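PDB 3BVO: iron-sulfur cluster co-chaperone protein HscB from Homo sapiens, which acts as a mitochondrial co-chaperone in iron-sulfur cluster assembly, working with ISCU and the Hsp70 chaperone HSPA9 to deliver clusters to proteins such as SDHB. Local coordinates for residues T42-D50 / L62-Q70. Sequence-based numbering, arbitrary orientation.
Sequences TRDYFSLMD and LQHRYQQLQ
M49 and L62 meet within the J domain, where the short helix 45-48 packs its C-terminal end against helix 59-73. The selenomethionine CB lies 3.7 Å from CD1 of L62, the two side chains crossing at about a right angle. Bends at chi2 (-64°) and chi3 turn the M49 chain along helix 59-73, so that M49 SE lies 4.0 Å from R65 CG and M49 CE reaches CD1 of L69; a long, unbranched side chain can follow such a surface. D50, with positive phi, closes helix 45-48 in a Schellman motif, its N bonded to S47 O, while D44 caps the other end through OD1 and S47 N. R43 swings its CG away from its own backbone N (chi1 -173°) and runs extended to NE, gripping S47 side-on, NE to OG and NH1 to the carbonyl O. From the other helix R65 bends toward the same helix end, the two guanidinium planes 47° apart. D26 forms salt bridges with both arginines, which would offset the closeness of their like charges. L69, whose branched end presents a methyl, sets CD1 over one face of the R65 guanidinium, 3.7 Å above the plane and over its centre.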
ATOM      1  N   THR A  42     -16.240  -3.113  -4.577  1.00 69.56           N
ATOM      2  CA  THR A  42     -16.331  -1.799  -3.935  1.00 69.68           C
ATOM      3  C   THR A  42     -15.610  -1.706  -2.595  1.00 69.37           C
ATOM      4  O   THR A  42     -15.361  -0.602  -2.106  1.00 69.67           O
ATOM      5  CB  THR A  42     -17.785  -1.376  -3.702  1.00 69.86           C
ATOM      6  OG1 THR A  42     -18.400  -2.289  -2.784  1.00 68.99           O
ATOM      7  CG2 THR A  42     -18.556  -1.342  -5.015  1.00 67.34           C
ATOM      8  N   ARG A  43     -15.295  -2.856  -2.006  1.00 68.98           N
ATOM      9  CA  ARG A  43     -14.643  -2.920  -0.706  1.00 69.08           C
ATOM     10  C   ARG A  43     -13.214  -2.415  -0.789  1.00 70.60           C
ATOM     11  O   ARG A  43     -12.396  -2.978  -1.528  1.00 70.79           O
ATOM     12  CB  ARG A  43     -14.648  -4.351  -0.185  1.00 68.70           C
ATOM     13  CG  ARG A  43     -14.145  -4.463   1.231  1.00 74.19           C
ATOM     14  CD  ARG A  43     -14.472  -5.802   1.855  1.00 78.86           C
ATOM     15  NE  ARG A  43     -14.107  -5.820   3.272  1.00 83.75           N
ATOM     16  CZ  ARG A  43     -14.206  -6.880   4.071  1.00 87.56           C
ATOM     17  NH1 ARG A  43     -13.838  -6.784   5.349  1.00 85.39           N
ATOM     18  NH2 ARG A  43     -14.666  -8.037   3.597  1.00 87.39           N
ATOM     19  N   ASP A  44     -12.908  -1.356  -0.033  1.00 70.96           N
ATOM     20  CA  ASP A  44     -11.565  -0.791  -0.046  1.00 70.64           C
ATOM     21  C   ASP A  44     -10.602  -1.682   0.746  1.00 72.38           C
ATOM     22  O   ASP A  44     -11.027  -2.609   1.456  1.00 73.40           O
ATOM     23  CB  ASP A  44     -11.566   0.662   0.454  1.00 69.99           C
ATOM     24  CG  ASP A  44     -11.591   0.779   1.985  1.00 74.92           C
ATOM     25  OD1 ASP A  44     -10.784   0.099   2.665  1.00 74.34           O
ATOM     26  OD2 ASP A  44     -12.394   1.593   2.512  1.00 77.57           O
ATOM     27  N   TYR A  45      -9.308  -1.398   0.636  1.00 72.43           N
ATOM     28  CA  TYR A  45      -8.288  -2.190   1.305  1.00 71.48           C
ATOM     29  C   TYR A  45      -8.306  -2.088   2.840  1.00 70.58           C
ATOM     30  O   TYR A  45      -8.055  -3.073   3.529  1.00 70.99           O
ATOM     31  CB  TYR A  45      -6.907  -1.827   0.766  1.00 72.05           C
ATOM     32  CG  TYR A  45      -6.604  -2.297  -0.652  1.00 74.36           C
ATOM     33  CD1 TYR A  45      -7.256  -3.397  -1.215  1.00 73.33           C
ATOM     34  CD2 TYR A  45      -5.620  -1.667  -1.405  1.00 73.67           C
ATOM     35  CE1 TYR A  45      -6.946  -3.830  -2.481  1.00 68.07           C
ATOM     36  CE2 TYR A  45      -5.312  -2.085  -2.664  1.00 74.12           C
ATOM     37  CZ  TYR A  45      -5.970  -3.166  -3.206  1.00 73.96           C
ATOM     38  OH  TYR A  45      -5.643  -3.572  -4.484  1.00 73.93           O
ATOM     39  N   PHE A  46      -8.602  -0.911   3.379  1.00 69.35           N
ATOM     40  CA  PHE A  46      -8.631  -0.757   4.826  1.00 69.28           C
ATOM     41  C   PHE A  46      -9.718  -1.627   5.444  1.00 68.43           C
ATOM     42  O   PHE A  46      -9.544  -2.199   6.526  1.00 67.79           O
ATOM     43  CB  PHE A  46      -8.823   0.708   5.203  1.00 70.25           C
ATOM     44  CG  PHE A  46      -7.634   1.566   4.880  1.00 74.11           C
ATOM     45  CD1 PHE A  46      -6.524   1.585   5.729  1.00 71.31           C
ATOM     46  CD2 PHE A  46      -7.614   2.341   3.723  1.00 67.82           C
ATOM     47  CE1 PHE A  46      -5.417   2.357   5.429  1.00 70.17           C
ATOM     48  CE2 PHE A  46      -6.509   3.117   3.419  1.00 69.92           C
ATOM     49  CZ  PHE A  46      -5.404   3.124   4.266  1.00 71.25           C
ATOM     50  N   SER A  47     -10.839  -1.720   4.737  1.00 67.88           N
ATOM     51  CA  SER A  47     -11.954  -2.540   5.168  1.00 67.21           C
ATOM     52  C   SER A  47     -11.565  -4.006   5.100  1.00 66.74           C
ATOM     53  O   SER A  47     -11.768  -4.760   6.061  1.00 66.13           O
ATOM     54  CB  SER A  47     -13.183  -2.270   4.298  1.00 67.06           C
ATOM     55  OG  SER A  47     -14.148  -3.295   4.462  1.00 64.93           O
ATOM     56  N   LEU A  48     -10.997  -4.397   3.962  1.00 66.60           N
ATOM     57  CA  LEU A  48     -10.606  -5.784   3.741  1.00 67.59           C
ATOM     58  C   LEU A  48      -9.562  -6.204   4.747  1.00 68.68           C
ATOM     59  O   LEU A  48      -9.510  -7.349   5.131  1.00 69.32           O
ATOM     60  CB  LEU A  48     -10.091  -6.007   2.310  1.00 67.93           C
ATOM     61  CG  LEU A  48      -9.603  -7.408   1.910  1.00 65.24           C
ATOM     62  CD1 LEU A  48     -10.716  -8.409   1.937  1.00 65.23           C
ATOM     63  CD2 LEU A  48      -8.968  -7.402   0.547  1.00 66.63           C
HETATM   64  N   MSE A  49      -8.737  -5.268   5.184  1.00 70.52           N
HETATM   65  CA  MSE A  49      -7.711  -5.588   6.153  1.00 72.93           C
HETATM   66  C   MSE A  49      -8.172  -5.278   7.557  1.00 73.94           C
HETATM   67  O   MSE A  49      -7.385  -5.341   8.501  1.00 75.08           O
HETATM   68  CB  MSE A  49      -6.420  -4.857   5.813  1.00 74.78           C
HETATM   69  CG  MSE A  49      -5.713  -5.459   4.592  1.00 82.36           C
HETATM   70 SE   MSE A  49      -5.108  -7.312   4.915  1.00 96.88          SE
HETATM   71  CE  MSE A  49      -5.684  -8.066   3.230  1.00 83.34           C
ATOM     72  N   ASP A  50      -9.463  -4.958   7.679  1.00 74.23           N
ATOM     73  CA  ASP A  50     -10.125  -4.687   8.957  1.00 73.35           C
ATOM     74  C   ASP A  50      -9.435  -3.629   9.821  1.00 72.83           C
ATOM     75  O   ASP A  50      -9.000  -3.922  10.935  1.00 72.34           O
ATOM     76  CB  ASP A  50     -10.301  -5.977   9.756  1.00 72.94           C
ATOM     77  CG  ASP A  50     -11.163  -5.782  10.967  1.00 75.48           C
ATOM     78  OD1 ASP A  50     -12.231  -5.150  10.821  1.00 75.52           O
ATOM     79  OD2 ASP A  50     -10.765  -6.239  12.059  1.00 78.92           O
ATOM     80  N   LEU A  62      -2.028  -6.057  10.976  1.00 69.32           N
ATOM     81  CA  LEU A  62      -2.178  -6.200   9.541  1.00 69.63           C
ATOM     82  C   LEU A  62      -1.756  -7.575   9.068  1.00 70.20           C
ATOM     83  O   LEU A  62      -2.488  -8.251   8.342  1.00 70.34           O
ATOM     84  CB  LEU A  62      -1.315  -5.155   8.855  1.00 69.34           C
ATOM     85  CG  LEU A  62      -1.608  -4.967   7.385  1.00 70.66           C
ATOM     86  CD1 LEU A  62      -3.040  -4.461   7.200  1.00 70.77           C
ATOM     87  CD2 LEU A  62      -0.584  -3.992   6.829  1.00 75.52           C
ATOM     88  N   GLN A  63      -0.566  -7.973   9.505  1.00 70.88           N
ATOM     89  CA  GLN A  63       0.050  -9.244   9.162  1.00 70.44           C
ATOM     90  C   GLN A  63      -0.810 -10.414   9.659  1.00 68.82           C
ATOM     91  O   GLN A  63      -0.960 -11.428   8.979  1.00 68.01           O
ATOM     92  CB  GLN A  63       1.451  -9.273   9.768  1.00 70.18           C
ATOM     93  CG  GLN A  63       2.411 -10.277   9.149  1.00 74.52           C
ATOM     94  CD  GLN A  63       3.687 -10.439   9.968  1.00 72.17           C
ATOM     95  OE1 GLN A  63       4.150  -9.505  10.624  1.00 77.44           O
ATOM     96  NE2 GLN A  63       4.258 -11.629   9.932  1.00 74.62           N
ATOM     97  N   HIS A  64      -1.402 -10.236  10.837  1.00 68.69           N
ATOM     98  CA  HIS A  64      -2.327 -11.204  11.424  1.00 68.53           C
ATOM     99  C   HIS A  64      -3.595 -11.382  10.573  1.00 67.93           C
ATOM    100  O   HIS A  64      -3.986 -12.514  10.270  1.00 67.29           O
ATOM    101  CB  HIS A  64      -2.677 -10.770  12.850  1.00 68.76           C
ATOM    102  CG  HIS A  64      -3.531 -11.748  13.588  1.00 73.82           C
ATOM    103  ND1 HIS A  64      -3.093 -13.009  13.931  1.00 78.01           N
ATOM    104  CD2 HIS A  64      -4.796 -11.647  14.059  1.00 77.66           C
ATOM    105  CE1 HIS A  64      -4.055 -13.648  14.573  1.00 79.55           C
ATOM    106  NE2 HIS A  64      -5.098 -12.841  14.666  1.00 80.17           N
ATOM    107  N   ARG A  65      -4.225 -10.266  10.188  1.00 67.26           N
ATOM    108  CA  ARG A  65      -5.386 -10.301   9.306  1.00 66.30           C
ATOM    109  C   ARG A  65      -5.006 -11.049   8.056  1.00 66.79           C
ATOM    110  O   ARG A  65      -5.702 -11.977   7.651  1.00 67.14           O
ATOM    111  CB  ARG A  65      -5.839  -8.900   8.903  1.00 66.21           C
ATOM    112  CG  ARG A  65      -7.065  -8.892   7.976  1.00 67.35           C
ATOM    113  CD  ARG A  65      -8.328  -8.721   8.802  1.00 72.88           C
ATOM    114  NE  ARG A  65      -9.479  -9.537   8.401  1.00 68.47           N
ATOM    115  CZ  ARG A  65     -10.548  -9.087   7.750  1.00 66.72           C
ATOM    116  NH1 ARG A  65     -11.534  -9.908   7.476  1.00 67.66           N
ATOM    117  NH2 ARG A  65     -10.647  -7.827   7.363  1.00 75.40           N
ATOM    118  N   TYR A  66      -3.893 -10.635   7.449  1.00 67.04           N
ATOM    119  CA  TYR A  66      -3.400 -11.255   6.226  1.00 67.07           C
ATOM    120  C   TYR A  66      -3.445 -12.781   6.326  1.00 67.64           C
ATOM    121  O   TYR A  66      -3.844 -13.465   5.380  1.00 67.03           O
ATOM    122  CB  TYR A  66      -1.974 -10.790   5.896  1.00 66.33           C
ATOM    123  CG  TYR A  66      -1.424 -11.474   4.666  1.00 65.68           C
ATOM    124  CD1 TYR A  66      -1.877 -11.120   3.387  1.00 68.24           C
ATOM    125  CD2 TYR A  66      -0.492 -12.505   4.773  1.00 61.75           C
ATOM    126  CE1 TYR A  66      -1.397 -11.763   2.245  1.00 65.39           C
ATOM    127  CE2 TYR A  66      -0.008 -13.159   3.635  1.00 60.45           C
ATOM    128  CZ  TYR A  66      -0.460 -12.780   2.380  1.00 63.03           C
ATOM    129  OH  TYR A  66       0.017 -13.409   1.260  1.00 65.14           O
ATOM    130  N   GLN A  67      -3.047 -13.304   7.481  1.00 68.66           N
ATOM    131  CA  GLN A  67      -3.090 -14.741   7.713  1.00 70.49           C
ATOM    132  C   GLN A  67      -4.513 -15.294   7.851  1.00 71.59           C
ATOM    133  O   GLN A  67      -4.868 -16.238   7.153  1.00 72.00           O
ATOM    134  CB  GLN A  67      -2.240 -15.116   8.916  1.00 70.68           C
ATOM    135  CG  GLN A  67      -0.770 -14.818   8.724  1.00 73.41           C
ATOM    136  CD  GLN A  67      -0.072 -14.640  10.038  1.00 81.13           C
ATOM    137  OE1 GLN A  67      -0.339 -15.368  10.993  1.00 85.93           O
ATOM    138  NE2 GLN A  67       0.819 -13.656  10.111  1.00 83.70           N
ATOM    139  N   GLN A  68      -5.319 -14.712   8.740  1.00 72.52           N
ATOM    140  CA  GLN A  68      -6.711 -15.142   8.905  1.00 73.98           C
ATOM    141  C   GLN A  68      -7.363 -15.352   7.543  1.00 74.30           C
ATOM    142  O   GLN A  68      -7.961 -16.400   7.282  1.00 73.83           O
ATOM    143  CB  GLN A  68      -7.534 -14.110   9.685  1.00 73.57           C
ATOM    144  CG  GLN A  68      -7.171 -13.934  11.147  1.00 77.30           C
ATOM    145  CD  GLN A  68      -7.842 -12.714  11.780  1.00 75.71           C
ATOM    146  OE1 GLN A  68      -8.467 -11.889  11.095  1.00 78.80           O
ATOM    147  NE2 GLN A  68      -7.711 -12.597  13.099  1.00 81.01           N
ATOM    148  N   LEU A  69      -7.237 -14.345   6.681  1.00 74.80           N
ATOM    149  CA  LEU A  69      -7.919 -14.359   5.401  1.00 75.74           C
ATOM    150  C   LEU A  69      -7.308 -15.399   4.488  1.00 76.88           C
ATOM    151  O   LEU A  69      -8.031 -16.111   3.777  1.00 77.56           O
ATOM    152  CB  LEU A  69      -7.924 -12.972   4.747  1.00 74.93           C
ATOM    153  CG  LEU A  69      -8.624 -11.895   5.576  1.00 74.15           C
ATOM    154  CD1 LEU A  69      -8.645 -10.563   4.845  1.00 72.56           C
ATOM    155  CD2 LEU A  69     -10.036 -12.335   5.943  1.00 68.86           C
ATOM    156  N   GLN A  70      -5.984 -15.508   4.530  1.00 77.20           N
ATOM    157  CA  GLN A  70      -5.293 -16.428   3.639  1.00 78.24           C
ATOM    158  C   GLN A  70      -5.573 -17.876   4.047  1.00 78.93           C
ATOM    159  O   GLN A  70      -5.432 -18.802   3.249  1.00 79.41           O
ATOM    160  CB  GLN A  70      -3.795 -16.118   3.563  1.00 77.92           C
ATOM    161  CG  GLN A  70      -3.192 -16.273   2.159  1.00 79.30           C
ATOM    162  CD  GLN A  70      -4.072 -15.697   1.034  1.00 83.91           C
ATOM    163  OE1 GLN A  70      -5.056 -16.317   0.625  1.00 87.07           O
ATOM    164  NE2 GLN A  70      -3.693 -14.526   0.511  1.00 81.38           N
TER